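Local coordinates for acetone carboxylase alpha subunit (Xanthobacter autotrophicus Py2, PDB 5M45), which belongs to the hydantoinase B/oxoprolinase family, binds a manganese ion and takes its place as one kind of subunit in a six-chain enzyme assembly, at residues 23-29 / 123-128; 461-467 / 622-628; 583-587 / 648-652. All coordinates share one frame; numbering follows the deposited sequence.

Contact 1: 23-29 / 123-128; sequences TLKEHRD and IENNWE
A capping box of T23 and E26 starts helix 24-38, and E128, from the turn that follows helix 111-124, adds a carboxylate to the same helix end. T23 is the N-cap: its OG1 accepts from E26 N at 3.0 Å, while T23 N donates in return to E26 OE1. Threonine suits the place because its short hydroxyl can fold back on the first turn. E128 has CG anti to its backbone N (chi1 180°) and an extended chain beyond, which carries OE1 across to L24 N. The nearly straight bond from L24 N to E128 OE1, 2.8 Å long, uses the syn lone pair of that oxygen. Water 1 links K25 N to the same oxygen, and such a helix start would be expected to stabilise the carboxylate's charge. The other oxygen, E128 OE2, accepts from I17 N.

Where the two helices pack, I123 lays CG2 against the backbone, 3.6 Å from K25 CA, and brings CG1 to 4.0 Å from L24 CB. The buried L24 also meets L166 and W169 of strand 165-175, tying the first helix to the seven-stranded antiparallel sheet.

Toward solvent the chemistry turns ionic. K25, long enough to span the gap and bent at chi4 (53°), sets NZ 3.0 Å from E124 OE2, above that carboxylate's plane, and bonds D29 OD2 on its syn lone pair. D29 OD1 and E124 OE2 lie only 4.1 Å apart; water 2 donates to both and accepts from R28 NH1 in the guanidinium plane, which probably eases their repulsion.

Contact 2: 461-467 / 622-628; sequences NGTGATA and MRGGPGF
G462 and A465 each hand their backbone N-H to a carbonyl of the neighbouring segment, and these two bonds pin 461-467 alongside 622-628. G462 N reaches R623 O at 3.0 Å, approaching in the carbonyl plane. Three residues on, A465 N meets P626 O at 3.0 Å almost head-on, with a C=O...N angle of 172°. P626 O also receives a CA-H...O contact from G464 CA at 3.5 Å.

The three-residue spacing and the extended backbone torsions of most residues fit polyproline II-like segments, here running parallel, their end-to-end directions 5° apart. Such a segment presents every third residue to the same neighbour. G462 and A465 face the partner, while T463 and T466 point away. Glycine suits G462 and G625, where a CB would run into the other backbone; G462 C lies 3.8 Å from G625 N. Further segments of the same chain flank the pair: T463 makes backbone bonds to L472 and G517, and A465 to A430.

The buried side chains are satisfied mainly by main-chain groups around them. N461 ND2 donates to C458 O and A476 O, but its OD1, 3.8 Å from M622 CB, has no polar partner in the model. T463 OG1 accepts from L472 N and T466 OG1 from V468 N and Q469 N. R623 NH2 donates to N539 O, and the guanidinium forms a cation-pi pair with the ring of Y621.

At the far end the contact becomes apolar. The first torsion of F628 (chi1 -178°) turns the ring away from its own N and lays one face against 466-467, with A467 CA over its centre, 3.8 Å from the F628 ring centroid, in a CH-pi contact. A465 CB packs 3.8 Å from F628 CB, and F420 of helix 401-422 touches both A467 and F628.

Contact 3: 583-587 / 648-652; sequences TDPEN and VLERF
R651 places CG between its backbone N and carbonyl carbon (chi1 68°) and then bends at chi2, which swings the guanidinium toward 583-587; D584 answers with a first torsion of -175°, which extends its carboxylate toward the arginine. The two meet side-on. R651 NH1 donates almost straight to D584 OD1 at 3.0 Å, and R651 NE to D584 OD2 at 2.9 Å, both on the syn side, with the flat groups 21° apart. Arginine suits the place because its fixed pair of N-H groups matches a carboxylate. N587 ND2 reaches D584 OD2 from the opposite face to NE, also at 2.9 Å, and this second grip helps fix the carboxylate's rotation. R651 NH1 bonds E586 OE1 weakly at 3.2 Å; water 3 joins that oxygen to R651 NH2, and OE1 also accepts from the backbone of a neighbouring chain of another protein. F652 CE2 lies over the guanidinium centre. Beside the charges, L649 offers its methyls to D584 and T583, CD2 standing 4.0 Å from T583 CG2. E586 N donates to D584 OD1, the mark of an Asx turn, here set in the type I beta turn D584-N587 and locked by a surface salt-bridge network.

Overall arrangement
Contact 2 is the core contact, wholly buried, whereas contact 1 is partly buried and contact 3 lies at the surface. The chemistry differs with burial: contact 2 relies on main-chain bonds, glycine and one aromatic face, while the other two use carboxylates paired with lysine or arginine and bridged by water, contact 1 adding helix-end bonds and apolar packing. Contact 1 joins two helices and a following turn; contacts 2 and 3 join loops. The centres of contacts 2 and 3 are about 18 Å apart on one side of the chain's centre, and their segments alternate in sequence, with helix 636-645 separating 622-628 from 648-652. Contact 1 closes earlier in the chain and lies on the opposite side, its centre about 60 Å from that of contact 3.

Contact 1: 23-29 / 123-128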
# COMPACT_ATOMS: atom_id res chain seq x y z
N THR A 23 -16.62 -28.59 9.26
CA THR A 23 -15.85 -27.34 8.98
C THR A 23 -16.26 -26.76 7.60
O THR A 23 -16.83 -27.46 6.75
CB THR A 23 -14.30 -27.57 8.96
OG1 THR A 23 -13.92 -28.43 7.86
CG2 THR A 23 -13.82 -28.18 10.28
N LEU A 24 -15.96 -25.48 7.40
CA LEU A 24 -16.16 -24.85 6.07
C LEU A 24 -15.53 -25.66 4.93
O LEU A 24 -16.17 -25.89 3.90
CB LEU A 24 -15.65 -23.41 6.06
CG LEU A 24 -16.45 -22.36 6.85
CD1 LEU A 24 -15.60 -21.10 6.99
CD2 LEU A 24 -17.77 -22.02 6.19
N LYS A 25 -14.29 -26.09 5.12
CA LYS A 25 -13.57 -26.85 4.07
C LYS A 25 -14.17 -28.25 3.85
O LYS A 25 -14.33 -28.66 2.71
CB LYS A 25 -12.06 -26.95 4.38
CG LYS A 25 -11.27 -27.67 3.27
CD LYS A 25 -9.77 -27.51 3.40
CE LYS A 25 -8.98 -28.50 2.52
NZ LYS A 25 -9.42 -28.45 1.10
N GLU A 26 -14.51 -28.96 4.94
CA GLU A 26 -15.17 -30.28 4.84
C GLU A 26 -16.48 -30.18 4.05
O GLU A 26 -16.74 -31.02 3.16
CB GLU A 26 -15.45 -30.88 6.23
CG GLU A 26 -14.22 -31.49 6.91
CD GLU A 26 -14.40 -31.77 8.40
OE1 GLU A 26 -15.47 -31.41 8.96
OE2 GLU A 26 -13.43 -32.35 8.98
N HIS A 27 -17.27 -29.14 4.36
CA HIS A 27 -18.55 -28.88 3.73
C HIS A 27 -18.40 -28.63 2.21
O HIS A 27 -19.01 -29.30 1.38
CB HIS A 27 -19.21 -27.69 4.43
CG HIS A 27 -20.61 -27.37 3.97
ND1 HIS A 27 -21.69 -28.20 4.24
CD2 HIS A 27 -21.12 -26.30 3.32
CE1 HIS A 27 -22.79 -27.65 3.76
NE2 HIS A 27 -22.47 -26.51 3.20
N ARG A 28 -17.57 -27.66 1.85
CA ARG A 28 -17.32 -27.35 0.44
C ARG A 28 -16.73 -28.55 -0.32
O ARG A 28 -17.19 -28.87 -1.41
CB ARG A 28 -16.44 -26.11 0.26
CG ARG A 28 -16.19 -25.81 -1.22
CD ARG A 28 -15.63 -24.46 -1.51
NE ARG A 28 -15.49 -24.28 -2.96
CZ ARG A 28 -14.40 -24.55 -3.69
NH1 ARG A 28 -13.28 -25.00 -3.12
NH2 ARG A 28 -14.42 -24.36 -5.00
N ASP A 29 -15.73 -29.23 0.25
CA ASP A 29 -15.11 -30.38 -0.44
C ASP A 29 -16.14 -31.50 -0.76
O ASP A 29 -16.07 -32.10 -1.85
CB ASP A 29 -13.92 -30.95 0.35
CG ASP A 29 -12.67 -30.03 0.32
OD1 ASP A 29 -12.60 -29.01 -0.40
OD2 ASP A 29 -11.73 -30.31 1.08
N ILE A 123 -12.21 -20.21 3.01
CA ILE A 123 -12.53 -21.62 3.26
C ILE A 123 -11.27 -22.49 3.09
O ILE A 123 -10.87 -23.23 3.99
CB ILE A 123 -13.67 -22.11 2.34
CG1 ILE A 123 -14.96 -21.37 2.69
CG2 ILE A 123 -13.85 -23.63 2.46
CD1 ILE A 123 -16.16 -21.69 1.83
N GLU A 124 -10.61 -22.34 1.95
CA GLU A 124 -9.48 -23.17 1.56
C GLU A 124 -8.20 -22.90 2.35
O GLU A 124 -7.32 -23.76 2.40
CB GLU A 124 -9.23 -22.93 0.09
CG GLU A 124 -8.44 -23.96 -0.62
CD GLU A 124 -9.09 -25.36 -0.71
OE1 GLU A 124 -8.41 -26.15 -1.40
OE2 GLU A 124 -10.16 -25.77 -0.15
N ASN A 125 -8.06 -21.70 2.93
CA ASN A 125 -6.86 -21.34 3.69
C ASN A 125 -7.06 -21.32 5.23
O ASN A 125 -6.21 -20.81 5.98
CB ASN A 125 -6.34 -20.01 3.18
CG ASN A 125 -5.71 -20.14 1.81
OD1 ASN A 125 -4.51 -20.43 1.70
ND2 ASN A 125 -6.52 -20.02 0.76
N ASN A 126 -8.16 -21.91 5.70
CA ASN A 126 -8.39 -22.16 7.12
C ASN A 126 -8.48 -20.88 7.97
O ASN A 126 -7.98 -20.81 9.11
CB ASN A 126 -7.37 -23.15 7.68
CG ASN A 126 -7.84 -23.85 8.96
OD1 ASN A 126 -8.98 -23.74 9.36
ND2 ASN A 126 -6.95 -24.61 9.57
N TRP A 127 -9.19 -19.90 7.42
CA TRP A 127 -9.65 -18.76 8.18
C TRP A 127 -10.47 -19.19 9.41
O TRP A 127 -10.50 -18.47 10.41
CB TRP A 127 -10.49 -17.82 7.32
CG TRP A 127 -9.85 -16.53 6.87
CD1 TRP A 127 -10.38 -15.28 7.05
CD2 TRP A 127 -8.64 -16.34 6.13
NE1 TRP A 127 -9.56 -14.33 6.51
CE2 TRP A 127 -8.50 -14.94 5.91
CE3 TRP A 127 -7.66 -17.19 5.65
CZ2 TRP A 127 -7.41 -14.38 5.23
CZ3 TRP A 127 -6.56 -16.64 4.95
CH2 TRP A 127 -6.46 -15.24 4.76
N GLU A 128 -11.15 -20.35 9.32
CA GLU A 128 -11.93 -20.86 10.46
C GLU A 128 -11.07 -21.05 11.72
O GLU A 128 -11.53 -20.70 12.82
CB GLU A 128 -12.64 -22.19 10.07
CG GLU A 128 -13.48 -22.84 11.16
CD GLU A 128 -14.39 -23.96 10.63
OE1 GLU A 128 -14.46 -24.12 9.36
OE2 GLU A 128 -15.02 -24.68 11.47
O HOH W 1 -12.68 -24.64 7.36
O HOH W 2 -12.71 -25.99 -0.43

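Contact 2: 461-467 / 622-628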
# COMPACT_ATOMS: atom_id res chain seq x y z
N ASN A 461 -22.22 3.91 -23.23
CA ASN A 461 -21.64 3.77 -24.56
C ASN A 461 -22.68 3.20 -25.54
O ASN A 461 -23.72 2.70 -25.12
CB ASN A 461 -20.46 2.80 -24.52
CG ASN A 461 -19.49 3.08 -23.40
OD1 ASN A 461 -18.71 4.07 -23.45
ND2 ASN A 461 -19.55 2.23 -22.34
N GLY A 462 -22.35 3.19 -26.82
CA GLY A 462 -23.22 2.56 -27.82
C GLY A 462 -23.30 1.05 -27.65
O GLY A 462 -22.36 0.42 -27.13
N THR A 463 -24.42 0.47 -28.06
CA THR A 463 -24.59 -1.00 -28.06
C THR A 463 -24.56 -1.56 -29.49
O THR A 463 -24.79 -0.84 -30.48
CB THR A 463 -25.88 -1.47 -27.34
OG1 THR A 463 -27.03 -1.14 -28.13
CG2 THR A 463 -26.01 -0.85 -25.99
N GLY A 464 -24.22 -2.85 -29.59
CA GLY A 464 -24.20 -3.53 -30.88
C GLY A 464 -25.56 -3.56 -31.58
O GLY A 464 -26.60 -3.72 -30.94
N ALA A 465 -25.55 -3.41 -32.90
CA ALA A 465 -26.75 -3.60 -33.73
C ALA A 465 -27.28 -5.03 -33.68
O ALA A 465 -26.52 -5.99 -33.42
CB ALA A 465 -26.46 -3.23 -35.18
N THR A 466 -28.58 -5.19 -33.93
CA THR A 466 -29.19 -6.52 -34.00
C THR A 466 -29.50 -6.91 -35.46
O THR A 466 -29.23 -6.13 -36.39
CB THR A 466 -30.45 -6.64 -33.07
OG1 THR A 466 -31.65 -6.19 -33.74
CG2 THR A 466 -30.23 -5.84 -31.76
N ALA A 467 -30.05 -8.11 -35.66
CA ALA A 467 -30.46 -8.55 -36.98
C ALA A 467 -31.79 -7.91 -37.45
O ALA A 467 -32.18 -8.10 -38.59
CB ALA A 467 -30.55 -10.05 -37.04
N MET A 622 -16.84 9.06 -25.46
CA MET A 622 -17.35 7.70 -25.19
C MET A 622 -17.61 6.92 -26.48
O MET A 622 -18.20 7.46 -27.43
CB MET A 622 -18.65 7.75 -24.36
CG MET A 622 -18.43 7.86 -22.85
SD MET A 622 -17.37 9.20 -22.23
CE MET A 622 -18.32 10.63 -22.72
N ARG A 623 -17.19 5.66 -26.52
CA ARG A 623 -17.23 4.89 -27.78
C ARG A 623 -18.61 4.36 -28.20
O ARG A 623 -19.51 4.15 -27.37
CB ARG A 623 -16.29 3.67 -27.69
CG ARG A 623 -14.88 3.88 -27.14
CD ARG A 623 -14.07 4.94 -27.87
NE ARG A 623 -12.67 4.94 -27.38
CZ ARG A 623 -12.04 5.94 -26.76
NH1 ARG A 623 -12.61 7.12 -26.52
NH2 ARG A 623 -10.78 5.77 -26.39
N GLY A 624 -18.74 4.14 -29.49
CA GLY A 624 -19.89 3.48 -30.08
C GLY A 624 -19.75 1.96 -30.09
O GLY A 624 -18.72 1.39 -29.67
N GLY A 625 -20.82 1.31 -30.54
CA GLY A 625 -20.91 -0.14 -30.71
C GLY A 625 -20.89 -0.58 -32.19
O GLY A 625 -21.10 0.24 -33.07
N PRO A 626 -20.64 -1.89 -32.44
CA PRO A 626 -20.51 -2.45 -33.79
C PRO A 626 -21.81 -2.61 -34.60
O PRO A 626 -22.91 -2.74 -34.05
CB PRO A 626 -19.88 -3.81 -33.52
CG PRO A 626 -20.41 -4.22 -32.16
CD PRO A 626 -20.44 -2.91 -31.39
N GLY A 627 -21.66 -2.60 -35.93
CA GLY A 627 -22.79 -2.69 -36.86
C GLY A 627 -23.14 -4.15 -37.27
O GLY A 627 -22.38 -5.10 -36.94
N PHE A 628 -24.29 -4.28 -37.97
CA PHE A 628 -24.80 -5.53 -38.50
C PHE A 628 -25.20 -5.44 -39.98
O PHE A 628 -25.98 -4.56 -40.37
CB PHE A 628 -26.07 -5.99 -37.72
CG PHE A 628 -26.62 -7.31 -38.21
CD1 PHE A 628 -27.50 -7.37 -39.28
CD2 PHE A 628 -26.20 -8.48 -37.63
CE1 PHE A 628 -27.94 -8.60 -39.77
CE2 PHE A 628 -26.67 -9.73 -38.11
CZ PHE A 628 -27.53 -9.77 -39.17

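Contact 3: 583-587 / 648-652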
# COMPACT_ATOMS: atom_id res chain seq x y z
N THR A 583 -17.31 17.72 -33.69
CA THR A 583 -18.22 17.07 -34.63
C THR A 583 -17.52 16.23 -35.73
O THR A 583 -17.90 15.06 -35.96
CB THR A 583 -19.16 18.14 -35.24
OG1 THR A 583 -19.90 18.80 -34.18
CG2 THR A 583 -20.16 17.51 -36.25
N ASP A 584 -16.51 16.82 -36.37
CA ASP A 584 -15.72 16.15 -37.39
C ASP A 584 -14.25 16.37 -37.05
O ASP A 584 -13.71 17.44 -37.35
CB ASP A 584 -16.02 16.72 -38.79
CG ASP A 584 -15.30 15.96 -39.93
OD1 ASP A 584 -14.41 15.10 -39.66
OD2 ASP A 584 -15.63 16.22 -41.11
N PRO A 585 -13.59 15.37 -36.41
CA PRO A 585 -12.21 15.63 -35.95
C PRO A 585 -11.19 15.80 -37.07
O PRO A 585 -10.09 16.29 -36.81
CB PRO A 585 -11.88 14.41 -35.08
CG PRO A 585 -12.90 13.40 -35.42
CD PRO A 585 -14.12 14.11 -35.88
N GLU A 586 -11.54 15.39 -38.29
CA GLU A 586 -10.73 15.65 -39.48
C GLU A 586 -10.84 17.10 -39.94
O GLU A 586 -9.94 17.61 -40.60
CB GLU A 586 -11.18 14.70 -40.61
CG GLU A 586 -10.34 14.72 -41.87
CD GLU A 586 -10.62 13.51 -42.79
OE1 GLU A 586 -11.16 12.44 -42.39
OE2 GLU A 586 -10.22 13.67 -43.99
N ASN A 587 -11.98 17.75 -39.65
CA ASN A 587 -12.26 19.15 -40.04
C ASN A 587 -12.74 19.94 -38.80
O ASN A 587 -13.87 20.41 -38.76
CB ASN A 587 -13.33 19.18 -41.15
CG ASN A 587 -12.87 18.50 -42.39
OD1 ASN A 587 -11.94 18.98 -43.05
ND2 ASN A 587 -13.42 17.34 -42.69
N VAL A 648 -24.60 10.40 -38.12
CA VAL A 648 -23.69 10.12 -39.21
C VAL A 648 -23.36 11.42 -39.94
O VAL A 648 -24.27 12.18 -40.28
CB VAL A 648 -24.36 9.15 -40.24
CG1 VAL A 648 -23.50 9.01 -41.52
CG2 VAL A 648 -24.63 7.79 -39.62
N LEU A 649 -22.08 11.64 -40.23
CA LEU A 649 -21.64 12.79 -41.03
C LEU A 649 -22.03 12.64 -42.50
O LEU A 649 -21.85 11.56 -43.10
CB LEU A 649 -20.12 13.00 -40.90
CG LEU A 649 -19.54 13.33 -39.53
CD1 LEU A 649 -18.01 13.27 -39.54
CD2 LEU A 649 -20.01 14.69 -39.07
N GLU A 650 -22.53 13.73 -43.08
CA GLU A 650 -23.06 13.73 -44.45
C GLU A 650 -22.12 13.08 -45.49
O GLU A 650 -22.57 12.34 -46.36
CB GLU A 650 -23.40 15.17 -44.88
CG GLU A 650 -24.16 15.29 -46.22
CD GLU A 650 -23.27 15.29 -47.45
OE1 GLU A 650 -22.08 15.60 -47.33
OE2 GLU A 650 -23.76 14.97 -48.57
N ARG A 651 -20.82 13.35 -45.37
CA ARG A 651 -19.84 12.87 -46.35
C ARG A 651 -19.66 11.37 -46.41
O ARG A 651 -19.17 10.87 -47.41
CB ARG A 651 -18.50 13.59 -46.16
CG ARG A 651 -17.75 13.24 -44.86
CD ARG A 651 -16.94 14.49 -44.39
NE ARG A 651 -16.04 14.31 -43.22
CZ ARG A 651 -15.00 13.49 -43.21
NH1 ARG A 651 -14.18 13.37 -42.16
NH2 ARG A 651 -14.75 12.71 -44.26
N PHE A 652 -20.12 10.61 -45.42
CA PHE A 652 -20.05 9.16 -45.51
C PHE A 652 -21.28 8.50 -46.13
O PHE A 652 -21.27 7.30 -46.41
CB PHE A 652 -19.74 8.58 -44.11
CG PHE A 652 -18.39 8.96 -43.62
CD1 PHE A 652 -17.25 8.38 -44.18
CD2 PHE A 652 -18.24 9.96 -42.67
CE1 PHE A 652 -15.97 8.75 -43.77
CE2 PHE A 652 -16.96 10.35 -42.26
CZ PHE A 652 -15.82 9.72 -42.79
O HOH W 3 -12.56 10.91 -43.96